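Local structure of alpha-glucosidase (Pseudoalteromonas sp. K8, 5HQA) at residues K53-Q58 and T86-Q91; H356-G361 and G388-G393; G361-Y366 and G394-I399. The protein hydrolyses alpha-glucosides as a calcium-containing, chloride-activated member of glycoside hydrolase family 97, caught here with acarbose in its active site. All blocks are in the same frame, centred on the assembly; numbering follows the deposited sequence.

How the interactions relate
Interaction 1 is a surface contact in the N-terminal beta domain, while interactions 2 and 3 lie in the catalytic domain, their centres about 42 to 45 Å from that of interaction 1. Interaction 1 pairs two antiparallel strands through backbone bonds, with water bridging its polar side chains. Interaction 2 is buried beside the bound inhibitor, and side-chain oxygens of Glu-358 and Thr-359 grip main-chain groups there. Interaction 3, partly buried and about 8 Å away centre to centre, shares Gly-361 with it and joins a helix start to a short strand. Tyr-366 and Val-363 of interaction 3 pack on Thr-359 and Tyr-389, and His-357 ND1 probably bonds to Tyr-366 OH.

Interaction 1: residues K53-Q58 and T86-Q91; sequences KITKVQ and TFAKPQ
The ring of Phe-87 is met obliquely by Ile-54, whose CG1 lies 3.4 Å from Phe-87 CE1. Lys-53 contributes its carbonyl carbon, also at a slant. Tyr-97 of the next strand meets the same ring with planes about 30° apart, and Val-99 and Pro-21 add further apolar contacts. Ile-54 and Phe-87 run side by side in the same direction; CG1 of Ile-54, anti to the carbonyl carbon (chi1 -63°), is the branch that reaches the ring. The backbones pair: Lys-53 N to Ala-88 O and Ala-88 N to Lys-53 O are both 2.9 Å. This is the open end of the beta hairpin formed by strands 53-67 and 75-89 at the rim of the N-terminal domain, strand 53-67 being outermost in its antiparallel sheet. Ile-54 and Phe-87 form a non-hydrogen-bonded pair, after which a beta bulge shifts the register by one residue. Thr-55 N donates to Thr-86 O at 2.9 Å, yet Thr-86 N donates to Lys-56 O, so two residues of one strand face a single residue of the other. The methyl CG2 of Thr-55 rests 3.8 Å from Ala-88 CB. On the sheet face that carries Lys-56, Thr-86 and Ala-88, two waters link the polar groups: one joins Gln-58 NE2 to Thr-86 OG1, with 2.8 Å from OG1 to the water, and the second bridges Lys-56 NZ to the same hydroxyl, which also bonds to Ser-98 OG.

Interaction 2: residues H356-G361 and G388-G393; sequences HHETSG and GYVADG. With AC1 (4,6-dideoxy-4-{[(1S,4R,5S,6S)-4,5,6-trihydroxy-3-(hydroxymethyl)cyclohex-2-en-1-yl]amino}-alpha-D-glucopyranose), chain B.
The contact lines the active-site pocket at the C-terminal ends of neighbouring parallel strands 352-358 and 384-388 of the catalytic TIM barrel, where the two carboxylate oxygens of Glu-358 have different partners. Its OE1 accepts the hydroxyl O6B of the acarbose unit at 2.9 Å, while OE2 binds main-chain N-H groups of both segments. Val-390 N reaches OE2 at 2.9 Å on the syn side, 17° out of the carboxylate plane, with a nearly straight N-H of 173°; Ser-360 N takes the anti lone pair. CG stands anti to the backbone N and the chain bends at chi2 (61°), which curls the carboxylate close over Gly-388, at a spot where a beta carbon would collide with OE1. Val-390 crosses Glu-358 at about a right angle, and its CG2 lies 3.5 Å from the ligand's C7B. His-356 meets O6B at its ring edge, CE1 being 3.1 Å away. At the strand ends, Gly-388 O accepts from both Thr-359 N and Thr-359 OG1, the hydroxyl at 2.8 Å lying in the carbonyl plane on a lone pair. The same OG1 accepts from Gly-361 N at 3.1 Å, an ST turn. Nearby, Tyr-389 N donates to Glu-437, a calcium ligand, and the inhibitor also bonds to Glu-311, Lys-386 and His-436. With OE2 gripped by two backbone N-H groups, the carboxylate has little freedom to rotate, and OE1 is presented to the hydroxymethyl hydroxyl of the inhibitor's cyclohexene ring, as it probably is to a glucose unit of substrate.

Interaction 3: residues G361-Y366 and G394-I399; sequences GNVSNY and GNIKRI
A short strand docks here against the start of a helix in the catalytic domain: residues 396-399 lie alongside residues 361-362 and the first residues of helix 363-379, which follow strand 352-358. Two backbone bonds make a single bridge between Asn-362 and Lys-397. Lys-397 N donates to Gly-361 O at 2.8 Å, and Val-363 N returns to Lys-397 O at 3.0 Å. Ser-364 extends the pairing with its side chain, OG accepting Ile-399 N at 2.9 Å; chi1 of -66° sets OG anti to the carbonyl carbon and against Arg-398 CA, 3.3 Å off. Asn-362 is the N-cap, its OD1 taking Asn-365 N at 2.9 Å. Its amide ND2 lies 3.9 Å from CD of the extended Lys-397 chain, and Asp-326 receives both ND2 and Lys-397 NZ, tying the two polar ends to one carboxylate. On the apolar side Val-363 CG2 meets Ile-396 CG2 at 3.9 Å. Both side chains also rest on Met-415 of helix 413-428, while the strand pairs antiparallel with strand 405-408, where Arg-398 forms a salt bridge to Glu-408.

Interaction 1: residues K53-Q58 and T86-Q91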
loop_
_atom_site.group_PDB
_atom_site.type_symbol
_atom_site.label_atom_id
_atom_site.label_comp_id
_atom_site.label_asym_id
_atom_site.label_seq_id
_atom_site.Cartn_x
_atom_site.Cartn_y
_atom_site.Cartn_z
ATOM N N LYS A 53 -28.953 -24.229 -0.676
ATOM C CA LYS A 53 -28.376 -25.440 -0.111
ATOM C C LYS A 53 -27.142 -25.854 -0.906
ATOM O O LYS A 53 -27.059 -25.620 -2.115
ATOM C CB LYS A 53 -29.397 -26.599 -0.095
ATOM C CG LYS A 53 -30.677 -26.317 0.704
ATOM C CD LYS A 53 -30.363 -26.069 2.171
ATOM C CE LYS A 53 -31.576 -25.560 2.935
ATOM N NZ LYS A 53 -31.174 -24.982 4.256
ATOM N N ILE A 54 -26.187 -26.480 -0.214
ATOM C CA ILE A 54 -24.993 -27.004 -0.876
ATOM C C ILE A 54 -25.369 -28.223 -1.704
ATOM O O ILE A 54 -25.962 -29.183 -1.194
ATOM C CB ILE A 54 -23.910 -27.362 0.152
ATOM C CG1 ILE A 54 -23.453 -26.116 0.922
ATOM C CG2 ILE A 54 -22.716 -28.042 -0.545
ATOM C CD1 ILE A 54 -22.640 -26.435 2.176
ATOM N N THR A 55 -25.020 -28.196 -2.989
ATOM C CA THR A 55 -25.266 -29.322 -3.875
ATOM C C THR A 55 -24.001 -30.061 -4.279
ATOM O O THR A 55 -24.084 -31.248 -4.622
ATOM C CB THR A 55 -25.977 -28.856 -5.153
ATOM O OG1 THR A 55 -25.156 -27.893 -5.820
ATOM C CG2 THR A 55 -27.316 -28.219 -4.820
ATOM N N LYS A 56 -22.844 -29.400 -4.237
ATOM C CA LYS A 56 -21.613 -29.946 -4.788
ATOM C C LYS A 56 -20.421 -29.260 -4.132
ATOM O O LYS A 56 -20.468 -28.055 -3.862
ATOM C CB LYS A 56 -21.569 -29.743 -6.310
ATOM C CG LYS A 56 -20.391 -30.381 -7.008
ATOM C CD LYS A 56 -20.581 -30.405 -8.518
ATOM C CE LYS A 56 -20.798 -29.019 -9.062
ATOM N NZ LYS A 56 -21.132 -29.053 -10.511
ATOM N N VAL A 57 -19.362 -30.031 -3.872
ATOM C CA VAL A 57 -18.069 -29.475 -3.493
ATOM C C VAL A 57 -17.010 -30.074 -4.409
ATOM O O VAL A 57 -17.060 -31.264 -4.740
ATOM C CB VAL A 57 -17.723 -29.720 -2.007
ATOM C CG1 VAL A 57 -18.798 -29.126 -1.106
ATOM C CG2 VAL A 57 -17.549 -31.188 -1.713
ATOM N N GLN A 58 -16.064 -29.242 -4.838
ATOM C CA GLN A 58 -14.971 -29.677 -5.700
ATOM C C GLN A 58 -13.656 -29.296 -5.041
ATOM O O GLN A 58 -13.391 -28.108 -4.830
ATOM C CB GLN A 58 -15.094 -29.041 -7.082
ATOM C CG GLN A 58 -16.388 -29.419 -7.767
ATOM C CD GLN A 58 -16.570 -28.710 -9.084
ATOM O OE1 GLN A 58 -16.083 -29.174 -10.119
ATOM N NE2 GLN A 58 -17.265 -27.572 -9.059
ATOM N N THR A 86 -20.838 -25.224 -4.270
ATOM C CA THR A 86 -21.940 -24.765 -5.103
ATOM C C THR A 86 -23.222 -24.770 -4.284
ATOM O O THR A 86 -23.540 -25.772 -3.634
ATOM C CB THR A 86 -22.099 -25.640 -6.347
ATOM O OG1 THR A 86 -20.922 -25.526 -7.146
ATOM C CG2 THR A 86 -23.294 -25.184 -7.167
ATOM N N PHE A 87 -23.939 -23.648 -4.314
ATOM C CA PHE A 87 -25.212 -23.478 -3.629
ATOM C C PHE A 87 -26.319 -23.338 -4.660
ATOM O O PHE A 87 -26.131 -22.703 -5.703
ATOM C CB PHE A 87 -25.219 -22.229 -2.745
ATOM C CG PHE A 87 -24.161 -22.218 -1.687
ATOM C CD1 PHE A 87 -24.414 -22.746 -0.429
ATOM C CD2 PHE A 87 -22.919 -21.659 -1.937
ATOM C CE1 PHE A 87 -23.439 -22.729 0.556
ATOM C CE2 PHE A 87 -21.945 -21.637 -0.956
ATOM C CZ PHE A 87 -22.207 -22.171 0.293
ATOM N N ALA A 88 -27.485 -23.892 -4.357
ATOM C CA ALA A 88 -28.616 -23.754 -5.259
ATOM C C ALA A 88 -29.898 -23.602 -4.457
ATOM O O ALA A 88 -30.057 -24.204 -3.391
ATOM C CB ALA A 88 -28.731 -24.949 -6.210
ATOM N N LYS A 89 -30.804 -22.788 -4.988
ATOM C CA LYS A 89 -32.130 -22.577 -4.448
ATOM C C LYS A 89 -33.147 -22.888 -5.538
ATOM O O LYS A 89 -32.995 -22.410 -6.672
ATOM C CB LYS A 89 -32.291 -21.121 -3.960
ATOM C CG LYS A 89 -33.688 -20.756 -3.474
ATOM C CD LYS A 89 -33.730 -19.291 -3.052
ATOM C CE LYS A 89 -35.072 -18.902 -2.433
ATOM N NZ LYS A 89 -36.199 -18.877 -3.416
ATOM N N PRO A 90 -34.158 -23.707 -5.263
ATOM C CA PRO A 90 -35.162 -24.004 -6.291
ATOM C C PRO A 90 -36.044 -22.797 -6.576
ATOM O O PRO A 90 -36.192 -21.885 -5.757
ATOM C CB PRO A 90 -35.975 -25.148 -5.677
ATOM C CG PRO A 90 -35.825 -24.963 -4.218
ATOM C CD PRO A 90 -34.428 -24.419 -4.002
ATOM N N GLN A 91 -36.625 -22.794 -7.773
ATOM C CA GLN A 91 -37.591 -21.766 -8.144
ATOM C C GLN A 91 -38.849 -21.930 -7.277
ATOM O O GLN A 91 -39.085 -23.004 -6.722
ATOM C CB GLN A 91 -37.916 -21.850 -9.641
ATOM C CG GLN A 91 -36.697 -21.673 -10.544
ATOM C CD GLN A 91 -36.048 -20.307 -10.399
ATOM O OE1 GLN A 91 -36.720 -19.317 -10.107
ATOM N NE2 GLN A 91 -34.730 -20.247 -10.598
HETATM O O HOH W 1 -18.725 -27.112 -6.652
HETATM O O HOH W 2 -21.085 -26.055 -10.379
#

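Interaction 2: residues H356-G361 and G388-G393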
loop_
_atom_site.group_PDB
_atom_site.type_symbol
_atom_site.label_atom_id
_atom_site.label_comp_id
_atom_site.label_asym_id
_atom_site.label_seq_id
_atom_site.Cartn_x
_atom_site.Cartn_y
_atom_site.Cartn_z
ATOM N N HIS A 356 4.049 14.193 -13.333
ATOM C CA HIS A 356 3.108 14.459 -12.249
ATOM C C HIS A 356 1.790 14.925 -12.837
ATOM O O HIS A 356 1.759 15.911 -13.581
ATOM C CB HIS A 356 3.643 15.513 -11.278
ATOM C CG HIS A 356 2.769 15.705 -10.080
ATOM N ND1 HIS A 356 2.271 16.935 -9.707
ATOM C CD2 HIS A 356 2.284 14.812 -9.183
ATOM C CE1 HIS A 356 1.530 16.795 -8.619
ATOM N NE2 HIS A 356 1.523 15.517 -8.279
ATOM N N HIS A 357 0.711 14.228 -12.478
ATOM C CA HIS A 357 -0.647 14.511 -12.940
ATOM C C HIS A 357 -1.537 14.620 -11.706
ATOM O O HIS A 357 -2.106 13.616 -11.277
ATOM C CB HIS A 357 -1.164 13.411 -13.871
ATOM C CG HIS A 357 -0.493 13.369 -15.206
ATOM N ND1 HIS A 357 -0.598 12.285 -16.046
ATOM C CD2 HIS A 357 0.281 14.273 -15.852
ATOM C CE1 HIS A 357 0.088 12.519 -17.153
ATOM N NE2 HIS A 357 0.628 13.720 -17.061
ATOM N N GLU A 358 -1.659 15.818 -11.134
ATOM C CA GLU A 358 -2.644 16.061 -10.084
ATOM C C GLU A 358 -3.969 16.469 -10.718
ATOM O O GLU A 358 -4.007 17.374 -11.559
ATOM C CB GLU A 358 -2.170 17.152 -9.120
ATOM C CG GLU A 358 -3.224 17.555 -8.080
ATOM C CD GLU A 358 -3.633 16.394 -7.171
ATOM O OE1 GLU A 358 -2.756 15.822 -6.483
ATOM O OE2 GLU A 358 -4.835 16.039 -7.145
ATOM N N THR A 359 -5.054 15.812 -10.308
ATOM C CA THR A 359 -6.369 16.096 -10.865
ATOM C C THR A 359 -7.223 16.990 -9.981
ATOM O O THR A 359 -8.238 17.510 -10.459
ATOM C CB THR A 359 -7.140 14.797 -11.104
ATOM O OG1 THR A 359 -7.444 14.197 -9.838
ATOM C CG2 THR A 359 -6.314 13.823 -11.949
ATOM N N SER A 360 -6.853 17.160 -8.709
ATOM C CA SER A 360 -7.728 17.777 -7.707
ATOM C C SER A 360 -9.143 17.208 -7.785
ATOM O O SER A 360 -10.137 17.920 -7.627
ATOM C CB SER A 360 -7.747 19.300 -7.836
ATOM O OG SER A 360 -6.530 19.841 -7.363
ATOM N N GLY A 361 -9.233 15.908 -8.051
ATOM C CA GLY A 361 -10.489 15.207 -7.997
ATOM C C GLY A 361 -11.304 15.201 -9.274
ATOM O O GLY A 361 -12.277 14.441 -9.353
ATOM N N GLY A 388 -2.488 12.024 -8.845
ATOM C CA GLY A 388 -3.074 12.555 -7.629
ATOM C C GLY A 388 -4.545 12.823 -7.816
ATOM O O GLY A 388 -4.990 13.206 -8.900
ATOM N N TYR A 389 -5.312 12.619 -6.744
ATOM C CA TYR A 389 -6.766 12.750 -6.794
ATOM C C TYR A 389 -7.256 13.498 -5.551
ATOM O O TYR A 389 -8.106 13.025 -4.800
ATOM C CB TYR A 389 -7.418 11.369 -6.924
ATOM C CG TYR A 389 -6.984 10.639 -8.187
ATOM C CD1 TYR A 389 -5.774 9.952 -8.236
ATOM C CD2 TYR A 389 -7.774 10.655 -9.332
ATOM C CE1 TYR A 389 -5.356 9.309 -9.395
ATOM C CE2 TYR A 389 -7.368 10.005 -10.501
ATOM C CZ TYR A 389 -6.158 9.333 -10.520
ATOM O OH TYR A 389 -5.742 8.676 -11.665
ATOM N N VAL A 390 -6.723 14.697 -5.319
ATOM C CA VAL A 390 -7.010 15.404 -4.069
ATOM C C VAL A 390 -8.443 15.937 -4.102
ATOM O O VAL A 390 -8.774 16.836 -4.879
ATOM C CB VAL A 390 -6.004 16.531 -3.809
ATOM C CG1 VAL A 390 -6.427 17.335 -2.575
ATOM C CG2 VAL A 390 -4.626 15.941 -3.588
ATOM N N ALA A 391 -9.294 15.379 -3.247
ATOM C CA ALA A 391 -10.659 15.828 -3.003
ATOM C C ALA A 391 -11.143 15.097 -1.759
ATOM O O ALA A 391 -10.657 14.005 -1.446
ATOM C CB ALA A 391 -11.588 15.537 -4.194
ATOM N N ASP A 392 -12.094 15.704 -1.054
ATOM C CA ASP A 392 -12.630 15.060 0.138
ATOM C C ASP A 392 -13.313 13.744 -0.223
ATOM O O ASP A 392 -13.699 13.507 -1.374
ATOM C CB ASP A 392 -13.631 15.970 0.841
ATOM C CG ASP A 392 -12.967 17.123 1.577
ATOM O OD1 ASP A 392 -11.715 17.268 1.505
ATOM O OD2 ASP A 392 -13.715 17.892 2.224
ATOM N N GLY A 393 -13.459 12.885 0.787
ATOM C CA GLY A 393 -14.199 11.640 0.633
ATOM C C GLY A 393 -15.536 11.848 -0.063
ATOM O O GLY A 393 -16.281 12.772 0.278
HETATM C C1 AC1 B . -4.751 17.555 1.191
HETATM O O2 AC1 B . -5.628 15.452 1.927
HETATM C C2 AC1 B . -4.839 16.066 0.894
HETATM C C4A AC1 B . 1.374 16.096 -3.463
HETATM C C3 AC1 B . -3.475 15.436 0.792
HETATM O O3 AC1 B . -3.593 14.018 0.583
HETATM C C4 AC1 B . -2.688 16.099 -0.308
HETATM N N4A AC1 B . -1.441 15.358 -0.678
HETATM C C5 AC1 B . -2.394 17.451 0.321
HETATM O O5 AC1 B . -3.670 18.214 0.385
HETATM C C6 AC1 B . -1.379 18.278 -0.406
HETATM C C1B AC1 B . -1.254 15.133 -2.156
HETATM C C2B AC1 B . 0.121 14.226 -2.424
HETATM O O2B AC1 B . 0.057 13.085 -1.568
HETATM C C3B AC1 B . 1.284 14.997 -2.258
HETATM O O3B AC1 B . 2.500 14.209 -2.298
HETATM O O4 AC1 B . 2.464 16.970 -3.246
HETATM C C5B AC1 B . 0.163 16.867 -3.616
HETATM C C7B AC1 B . -1.213 16.322 -2.939
HETATM C C6B AC1 B . 0.065 17.781 -4.849
HETATM O O6B AC1 B . -0.139 16.969 -5.963
#

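Interaction 3: residues G361-Y366 and G394-I399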
loop_
_atom_site.group_PDB
_atom_site.type_symbol
_atom_site.label_atom_id
_atom_site.label_comp_id
_atom_site.label_asym_id
_atom_site.label_seq_id
_atom_site.Cartn_x
_atom_site.Cartn_y
_atom_site.Cartn_z
ATOM N N GLY A 361 -9.233 15.908 -8.051
ATOM C CA GLY A 361 -10.489 15.207 -7.997
ATOM C C GLY A 361 -11.304 15.201 -9.274
ATOM O O GLY A 361 -12.277 14.441 -9.353
ATOM N N ASN A 362 -10.959 16.011 -10.276
ATOM C CA ASN A 362 -11.765 16.042 -11.495
ATOM C C ASN A 362 -11.192 15.023 -12.466
ATOM O O ASN A 362 -10.260 15.317 -13.223
ATOM C CB ASN A 362 -11.809 17.435 -12.109
ATOM C CG ASN A 362 -12.714 17.495 -13.335
ATOM O OD1 ASN A 362 -12.937 16.486 -14.019
ATOM N ND2 ASN A 362 -13.240 18.684 -13.621
ATOM N N VAL A 363 -11.779 13.824 -12.476
ATOM C CA VAL A 363 -11.206 12.754 -13.282
ATOM C C VAL A 363 -11.633 12.840 -14.739
ATOM O O VAL A 363 -10.975 12.242 -15.599
ATOM C CB VAL A 363 -11.550 11.377 -12.683
ATOM C CG1 VAL A 363 -10.914 11.253 -11.292
ATOM C CG2 VAL A 363 -13.065 11.179 -12.602
ATOM N N SER A 364 -12.700 13.575 -15.050
ATOM C CA SER A 364 -13.102 13.701 -16.446
ATOM C C SER A 364 -12.185 14.653 -17.197
ATOM O O SER A 364 -11.847 14.404 -18.357
ATOM C CB SER A 364 -14.552 14.171 -16.539
ATOM O OG SER A 364 -15.423 13.182 -16.015
ATOM N N ASN A 365 -11.775 15.747 -16.547
ATOM C CA ASN A 365 -10.798 16.648 -17.148
ATOM C C ASN A 365 -9.474 15.938 -17.393
ATOM O O ASN A 365 -8.791 16.209 -18.387
ATOM C CB ASN A 365 -10.592 17.871 -16.253
ATOM C CG ASN A 365 -9.546 18.823 -16.804
ATOM O OD1 ASN A 365 -9.681 19.329 -17.915
ATOM N ND2 ASN A 365 -8.498 19.078 -16.025
ATOM N N TYR A 366 -9.089 15.032 -16.493
ATOM C CA TYR A 366 -7.877 14.245 -16.712
ATOM C C TYR A 366 -8.084 13.237 -17.834
ATOM O O TYR A 366 -7.249 13.115 -18.738
ATOM C CB TYR A 366 -7.489 13.533 -15.417
ATOM C CG TYR A 366 -6.186 12.754 -15.448
ATOM C CD1 TYR A 366 -5.119 13.143 -16.253
ATOM C CD2 TYR A 366 -6.023 11.628 -14.645
ATOM C CE1 TYR A 366 -3.918 12.423 -16.259
ATOM C CE2 TYR A 366 -4.837 10.911 -14.638
ATOM C CZ TYR A 366 -3.792 11.312 -15.441
ATOM O OH TYR A 366 -2.631 10.577 -15.424
ATOM N N GLY A 394 -15.838 11.022 -1.061
ATOM C CA GLY A 394 -17.086 11.142 -1.790
ATOM C C GLY A 394 -17.165 12.292 -2.770
ATOM O O GLY A 394 -18.246 12.542 -3.311
ATOM N N ASN A 395 -16.060 13.002 -3.035
ATOM C CA ASN A 395 -16.115 14.201 -3.872
ATOM C C ASN A 395 -15.203 14.127 -5.095
ATOM O O ASN A 395 -14.783 15.161 -5.624
ATOM C CB ASN A 395 -15.807 15.445 -3.043
ATOM C CG ASN A 395 -16.994 15.885 -2.234
ATOM O OD1 ASN A 395 -17.841 16.621 -2.723
ATOM N ND2 ASN A 395 -17.098 15.392 -1.003
ATOM N N ILE A 396 -14.898 12.919 -5.574
ATOM C CA ILE A 396 -14.456 12.789 -6.955
ATOM C C ILE A 396 -15.507 13.442 -7.848
ATOM O O ILE A 396 -16.711 13.252 -7.652
ATOM C CB ILE A 396 -14.261 11.306 -7.323
ATOM C CG1 ILE A 396 -13.042 10.711 -6.605
ATOM C CG2 ILE A 396 -14.152 11.132 -8.850
ATOM C CD1 ILE A 396 -11.703 11.232 -7.123
ATOM N N LYS A 397 -15.062 14.222 -8.825
ATOM C CA LYS A 397 -15.964 14.852 -9.779
ATOM C C LYS A 397 -15.820 14.172 -11.134
ATOM O O LYS A 397 -14.709 14.087 -11.677
ATOM C CB LYS A 397 -15.670 16.345 -9.903
ATOM C CG LYS A 397 -16.543 17.066 -10.924
ATOM C CD LYS A 397 -16.148 18.540 -10.997
ATOM C CE LYS A 397 -16.910 19.267 -12.071
ATOM N NZ LYS A 397 -16.610 20.721 -12.047
ATOM N N ARG A 398 -16.937 13.681 -11.675
ATOM C CA ARG A 398 -16.990 13.226 -13.059
ATOM C C ARG A 398 -18.123 13.946 -13.775
ATOM O O ARG A 398 -19.067 14.439 -13.153
ATOM C CB ARG A 398 -17.185 11.709 -13.166
ATOM C CG ARG A 398 -18.560 11.240 -12.729
ATOM C CD ARG A 398 -18.691 9.725 -12.822
ATOM N NE ARG A 398 -20.016 9.285 -12.399
ATOM C CZ ARG A 398 -21.008 8.995 -13.235
ATOM N NH1 ARG A 398 -22.181 8.607 -12.755
ATOM N NH2 ARG A 398 -20.821 9.083 -14.549
ATOM N N ILE A 399 -18.004 14.020 -15.097
ATOM C CA ILE A 399 -19.046 14.563 -15.958
ATOM C C ILE A 399 -19.674 13.383 -16.681
ATOM O O ILE A 399 -18.972 12.637 -17.374
ATOM C CB ILE A 399 -18.483 15.586 -16.956
ATOM C CG1 ILE A 399 -17.710 16.683 -16.224
ATOM C CG2 ILE A 399 -19.604 16.185 -17.772
ATOM C CD1 ILE A 399 -18.560 17.515 -15.293
#